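Local coordinates for protein ethylbenzene dehydrogenase alpha-subunit (Aromatoleum aromaticum, PDB 2IVF) that forms the molybdenum-containing alpha subunit of a molybdopterin-family dehydrogenase and binds the ligands MGD and MD1, a molybdenum atom and an iron/sulfur cluster, at residues M206-D211 with S539-V544; E709-D712 with R716-R719. All blocks are in the same frame, centred on the assembly; numbering follows the deposited sequence.

Interaction 1: residues M206-D211 with S539-V544; sequences MTYLMD and SAVGLV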
loop_
_atom_site.group_PDB
_atom_site.type_symbol
_atom_site.label_atom_id
_atom_site.label_comp_id
_atom_site.label_asym_id
_atom_site.label_seq_id
_atom_site.Cartn_x
_atom_site.Cartn_y
_atom_site.Cartn_z
ATOM N N MET A 206 2.187 -24.790 19.151
ATOM C CA MET A 206 3.527 -25.241 19.529
ATOM C C MET A 206 3.965 -24.676 20.874
ATOM O O MET A 206 4.386 -25.406 21.756
ATOM C CB MET A 206 4.507 -24.834 18.431
ATOM C CG MET A 206 5.960 -25.213 18.673
ATOM S SD MET A 206 7.030 -24.117 17.716
ATOM C CE MET A 206 6.096 -22.602 17.673
ATOM N N THR A 207 3.843 -23.368 21.028
ATOM C CA THR A 207 4.293 -22.712 22.238
ATOM C C THR A 207 3.467 -23.184 23.415
ATOM O O THR A 207 3.988 -23.574 24.452
ATOM C CB THR A 207 4.249 -21.178 22.072
ATOM O OG1 THR A 207 4.921 -20.830 20.842
ATOM C CG2 THR A 207 4.922 -20.503 23.297
ATOM N N TYR A 208 2.160 -23.236 23.221
ATOM C CA TYR A 208 1.265 -23.785 24.250
ATOM C C TYR A 208 1.594 -25.236 24.648
ATOM O O TYR A 208 1.641 -25.616 25.848
ATOM C CB TYR A 208 -0.152 -23.670 23.716
ATOM C CG TYR A 208 -1.197 -24.291 24.561
ATOM C CD1 TYR A 208 -1.253 -24.059 25.937
ATOM C CD2 TYR A 208 -2.183 -25.096 23.985
ATOM C CE1 TYR A 208 -2.254 -24.623 26.702
ATOM C CE2 TYR A 208 -3.171 -25.668 24.747
ATOM C CZ TYR A 208 -3.207 -25.425 26.102
ATOM O OH TYR A 208 -4.200 -25.999 26.859
ATOM N N LEU A 209 1.822 -26.088 23.658
ATOM C CA LEU A 209 2.189 -27.450 23.996
ATOM C C LEU A 209 3.503 -27.497 24.791
ATOM O O LEU A 209 3.665 -28.345 25.661
ATOM C CB LEU A 209 2.277 -28.303 22.748
ATOM C CG LEU A 209 0.938 -28.686 22.111
ATOM C CD1 LEU A 209 1.180 -29.509 20.850
ATOM C CD2 LEU A 209 0.125 -29.494 23.083
ATOM N N MET A 210 4.427 -26.585 24.488
ATOM C CA MET A 210 5.753 -26.585 25.132
ATOM C C MET A 210 5.786 -25.733 26.392
ATOM O O MET A 210 6.793 -25.739 27.154
ATOM C CB MET A 210 6.808 -26.075 24.151
ATOM C CG MET A 210 6.999 -26.988 22.987
ATOM S SD MET A 210 8.504 -26.609 22.061
ATOM C CE MET A 210 8.255 -24.999 21.508
ATOM N N ASP A 211 4.671 -25.041 26.630
ATOM C CA ASP A 211 4.558 -23.992 27.649
ATOM C C ASP A 211 5.663 -22.942 27.492
ATOM O O ASP A 211 6.297 -22.530 28.463
ATOM C CB ASP A 211 4.554 -24.596 29.059
ATOM C CG ASP A 211 4.240 -23.559 30.122
ATOM O OD1 ASP A 211 3.405 -22.687 29.837
ATOM O OD2 ASP A 211 4.877 -23.578 31.193
ATOM N N SER A 539 -3.275 -16.290 30.447
ATOM C CA SER A 539 -2.104 -16.661 31.236
ATOM C C SER A 539 -1.851 -18.183 31.293
ATOM O O SER A 539 -0.701 -18.624 31.486
ATOM C CB SER A 539 -2.284 -16.099 32.647
ATOM O OG SER A 539 -2.319 -14.685 32.575
ATOM N N ALA A 540 -2.917 -18.980 31.178
ATOM C CA ALA A 540 -2.783 -20.431 31.139
ATOM C C ALA A 540 -2.063 -20.873 29.857
ATOM O O ALA A 540 -1.407 -21.902 29.840
ATOM C CB ALA A 540 -4.153 -21.101 31.233
ATOM N N VAL A 541 -2.200 -20.112 28.778
ATOM C CA VAL A 541 -1.583 -20.508 27.513
ATOM C C VAL A 541 -0.274 -19.771 27.199
ATOM O O VAL A 541 0.232 -19.884 26.073
ATOM C CB VAL A 541 -2.583 -20.360 26.327
ATOM C CG1 VAL A 541 -3.932 -21.089 26.667
ATOM C CG2 VAL A 541 -2.817 -18.910 26.019
ATOM N N GLY A 542 0.251 -18.989 28.156
ATOM C CA GLY A 542 1.594 -18.346 28.010
ATOM C C GLY A 542 1.661 -17.058 27.192
ATOM O O GLY A 542 2.747 -16.647 26.734
ATOM N N LEU A 543 0.501 -16.429 26.998
ATOM C CA LEU A 543 0.427 -15.142 26.334
ATOM C C LEU A 543 0.634 -14.091 27.407
ATOM O O LEU A 543 -0.099 -14.058 28.403
ATOM C CB LEU A 543 -0.918 -14.945 25.668
ATOM C CG LEU A 543 -1.133 -15.846 24.451
ATOM C CD1 LEU A 543 -2.601 -15.950 24.102
ATOM C CD2 LEU A 543 -0.327 -15.329 23.259
ATOM N N VAL A 544 1.633 -13.244 27.199
ATOM C CA VAL A 544 2.151 -12.395 28.275
ATOM C C VAL A 544 2.326 -10.955 27.764
ATOM O O VAL A 544 2.599 -10.740 26.576
ATOM C CB VAL A 544 3.493 -12.986 28.846
ATOM C CG1 VAL A 544 3.295 -14.446 29.218
ATOM C CG2 VAL A 544 4.616 -12.861 27.803
#
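Y208, in the last turn of helix 197-210, comes closest to V541, the first residue past helix 526-540, with their CA atoms 5.4 Å apart. The example illustrates how two helix ends can meet through a single aromatic ring. The tyrosine side chain leaves with CG anti to the backbone N (chi1 174°), which carries the CD1–CE1 side of the ring along the turn at V541. There Y208 CE1 meets V541 CG1 at 3.9 Å, and Y208 CD1 lies 3.9 Å from V541 CA; the ring passes V541 at a slant, and its touch is divided between the CG1 methyl and the CA. At the ring edge, near its plane, A540 O stands 4.2 Å from Y208 CE1. This small contact is largely apolar and lies at the surface.

Both segments turn sharply here. D211, with positive phi, is the C-prime residue of a Schellman motif in which D211 N bonds to Y208 O at 3.2 Å, while G542, also at positive phi, leads into strand 543-544. Behind the contact, M206 and T207 pack on strand 186-188, and M206 and M210 reach helix 687-704. L209 lies against helix 723-727, and on the partner side backbone bonds tie G542 and V544 to S214, where strand 543-544 runs parallel to strand 214-215.

Interaction 2: residues E709-D712 with R716-R719; sequences EFND and RKRR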
loop_
_atom_site.group_PDB
_atom_site.type_symbol
_atom_site.label_atom_id
_atom_site.label_comp_id
_atom_site.label_asym_id
_atom_site.label_seq_id
_atom_site.Cartn_x
_atom_site.Cartn_y
_atom_site.Cartn_z
ATOM N N GLU A 709 11.503 -35.936 29.835
ATOM C CA GLU A 709 10.610 -34.908 30.336
ATOM C C GLU A 709 11.322 -33.588 30.493
ATOM O O GLU A 709 12.516 -33.567 30.786
ATOM C CB GLU A 709 10.094 -35.320 31.702
ATOM C CG GLU A 709 8.964 -36.297 31.668
ATOM C CD GLU A 709 8.613 -36.788 33.056
ATOM O OE1 GLU A 709 9.549 -36.974 33.852
ATOM O OE2 GLU A 709 7.405 -36.984 33.341
ATOM N N PHE A 710 10.572 -32.497 30.326
ATOM C CA PHE A 710 11.020 -31.163 30.695
ATOM C C PHE A 710 9.994 -30.544 31.630
ATOM O O PHE A 710 8.838 -30.961 31.631
ATOM C CB PHE A 710 11.195 -30.286 29.458
ATOM C CG PHE A 710 9.944 -30.110 28.650
ATOM C CD1 PHE A 710 9.569 -31.060 27.725
ATOM C CD2 PHE A 710 9.146 -28.978 28.805
ATOM C CE1 PHE A 710 8.430 -30.897 26.966
ATOM C CE2 PHE A 710 7.994 -28.803 28.040
ATOM C CZ PHE A 710 7.636 -29.757 27.122
ATOM N N ASN A 711 10.423 -29.559 32.418
ATOM C CA ASN A 711 9.538 -28.820 33.330
ATOM C C ASN A 711 8.890 -27.626 32.674
ATOM O O ASN A 711 9.579 -26.797 32.073
ATOM C CB ASN A 711 10.309 -28.249 34.514
ATOM C CG ASN A 711 10.661 -29.284 35.542
ATOM O OD1 ASN A 711 10.618 -30.485 35.288
ATOM N ND2 ASN A 711 11.020 -28.820 36.719
ATOM N N ASP A 712 7.582 -27.479 32.829
ATOM C CA ASP A 712 6.913 -26.264 32.343
ATOM C C ASP A 712 7.161 -25.138 33.346
ATOM O O ASP A 712 7.900 -25.334 34.309
ATOM C CB ASP A 712 5.422 -26.513 32.067
ATOM C CG ASP A 712 4.626 -26.760 33.314
ATOM O OD1 ASP A 712 5.169 -26.560 34.415
ATOM O OD2 ASP A 712 3.463 -27.170 33.180
ATOM N N ARG A 716 5.646 -28.503 36.444
ATOM C CA ARG A 716 5.044 -29.765 36.054
ATOM C C ARG A 716 5.798 -30.353 34.859
ATOM O O ARG A 716 6.306 -29.627 34.007
ATOM C CB ARG A 716 3.570 -29.564 35.695
ATOM C CG ARG A 716 2.712 -29.073 36.858
ATOM C CD ARG A 716 1.358 -28.499 36.386
ATOM N NE ARG A 716 0.378 -29.539 36.029
ATOM C CZ ARG A 716 -0.249 -29.659 34.846
ATOM N NH1 ARG A 716 -0.026 -28.813 33.845
ATOM N NH2 ARG A 716 -1.121 -30.647 34.664
ATOM N N LYS A 717 5.843 -31.674 34.793
ATOM C CA LYS A 717 6.623 -32.374 33.784
ATOM C C LYS A 717 5.806 -32.622 32.524
ATOM O O LYS A 717 4.661 -33.040 32.605
ATOM C CB LYS A 717 7.106 -33.718 34.336
ATOM C CG LYS A 717 8.448 -33.663 35.107
ATOM C CD LYS A 717 8.427 -32.651 36.238
ATOM C CE LYS A 717 9.607 -32.832 37.190
ATOM N NZ LYS A 717 9.627 -31.745 38.231
ATOM N N ARG A 718 6.414 -32.373 31.365
ATOM C CA ARG A 718 5.815 -32.689 30.071
ATOM C C ARG A 718 6.763 -33.559 29.267
ATOM O O ARG A 718 7.983 -33.367 29.309
ATOM C CB ARG A 718 5.529 -31.416 29.293
ATOM C CG ARG A 718 4.452 -30.560 29.910
ATOM C CD ARG A 718 4.232 -29.314 29.152
ATOM N NE ARG A 718 3.382 -28.435 29.945
ATOM C CZ ARG A 718 2.535 -27.550 29.451
ATOM N NH1 ARG A 718 2.406 -27.368 28.131
ATOM N NH2 ARG A 718 1.823 -26.816 30.293
ATOM N N ARG A 719 6.209 -34.515 28.531
ATOM C CA ARG A 719 7.032 -35.425 27.768
ATOM C C ARG A 719 7.405 -34.845 26.412
ATOM O O ARG A 719 6.564 -34.280 25.701
ATOM C CB ARG A 719 6.338 -36.768 27.592
ATOM C CG ARG A 719 6.057 -37.500 28.871
ATOM C CD ARG A 719 5.473 -38.877 28.588
ATOM N NE ARG A 719 6.395 -39.724 27.829
ATOM C CZ ARG A 719 7.209 -40.637 28.357
ATOM N NH1 ARG A 719 7.245 -40.873 29.676
ATOM N NH2 ARG A 719 8.007 -41.337 27.558
HETATM O O HOH W 1 5.773 -38.555 31.737
#
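F710 and R718 form the hydrogen-bonded pair at the middle of an antiparallel beta hairpin, a compact case of how a hairpin pairs its own backbone while some of its charged side chains find partners beyond it. F710 N gives to R718 O at 2.9 Å, and R718 N returns the bond to F710 O at 2.8 Å. The non-hydrogen-bonded pairs E709–R719 and N711–K717 flank them. Toward the turn, D712 N donates to R716 O at 2.8 Å, and R716 N answers to D712 OD1, which it meets from above the carboxylate plane, 45° out of it. OD1 also takes a weak bond from N714 N.

The other carboxylate oxygen faces the arginines. D712 OD2 sits at the edge of the R718 guanidinium, near its plane, and receives weak bonds from NE and NH2, the NH2 distance being 3.3 Å; these form a salt bridge, and R716 NH1, at long range, completes a three-residue network. The stronger partners of R718 lie elsewhere, its NH1 donating to the carbonyls of Y208 and L209. These carbonyls and D712 together probably stabilise its positive charge.

On the face carrying E709, N711, K717 and R719, the lysine bends at chi2 (55°) and runs beside N711, its NZ giving a weak bond to G715 O. R719 has its salt bridge with D721, while a water gives to E709 OE2 and weakly accepts from R719 NH1. On the opposite face, R718 CB makes a CH-pi contact over the F710 ring, 3.9 Å from its centroid and offset toward the rim.

How the interactions relate
Both segments of interaction 1 precede the hairpin of interaction 2 in sequence, yet the centres of the two contacts are only about 13 Å apart, on the same side of the chain's centre. The first joins parts of the chain more than 300 residues apart, both within the molybdopterin oxidoreductase region; the second is a local hairpin. They meet at the C-terminal end of helix 197-210, where the R718 guanidinium reaches the carbonyls that end the helix. D211 and M210 also pack against D712 and F710. One helix end thus abuts the turn between helix 526-540 and strand 543-544 and docks the hairpin, linking three pieces distant in sequence.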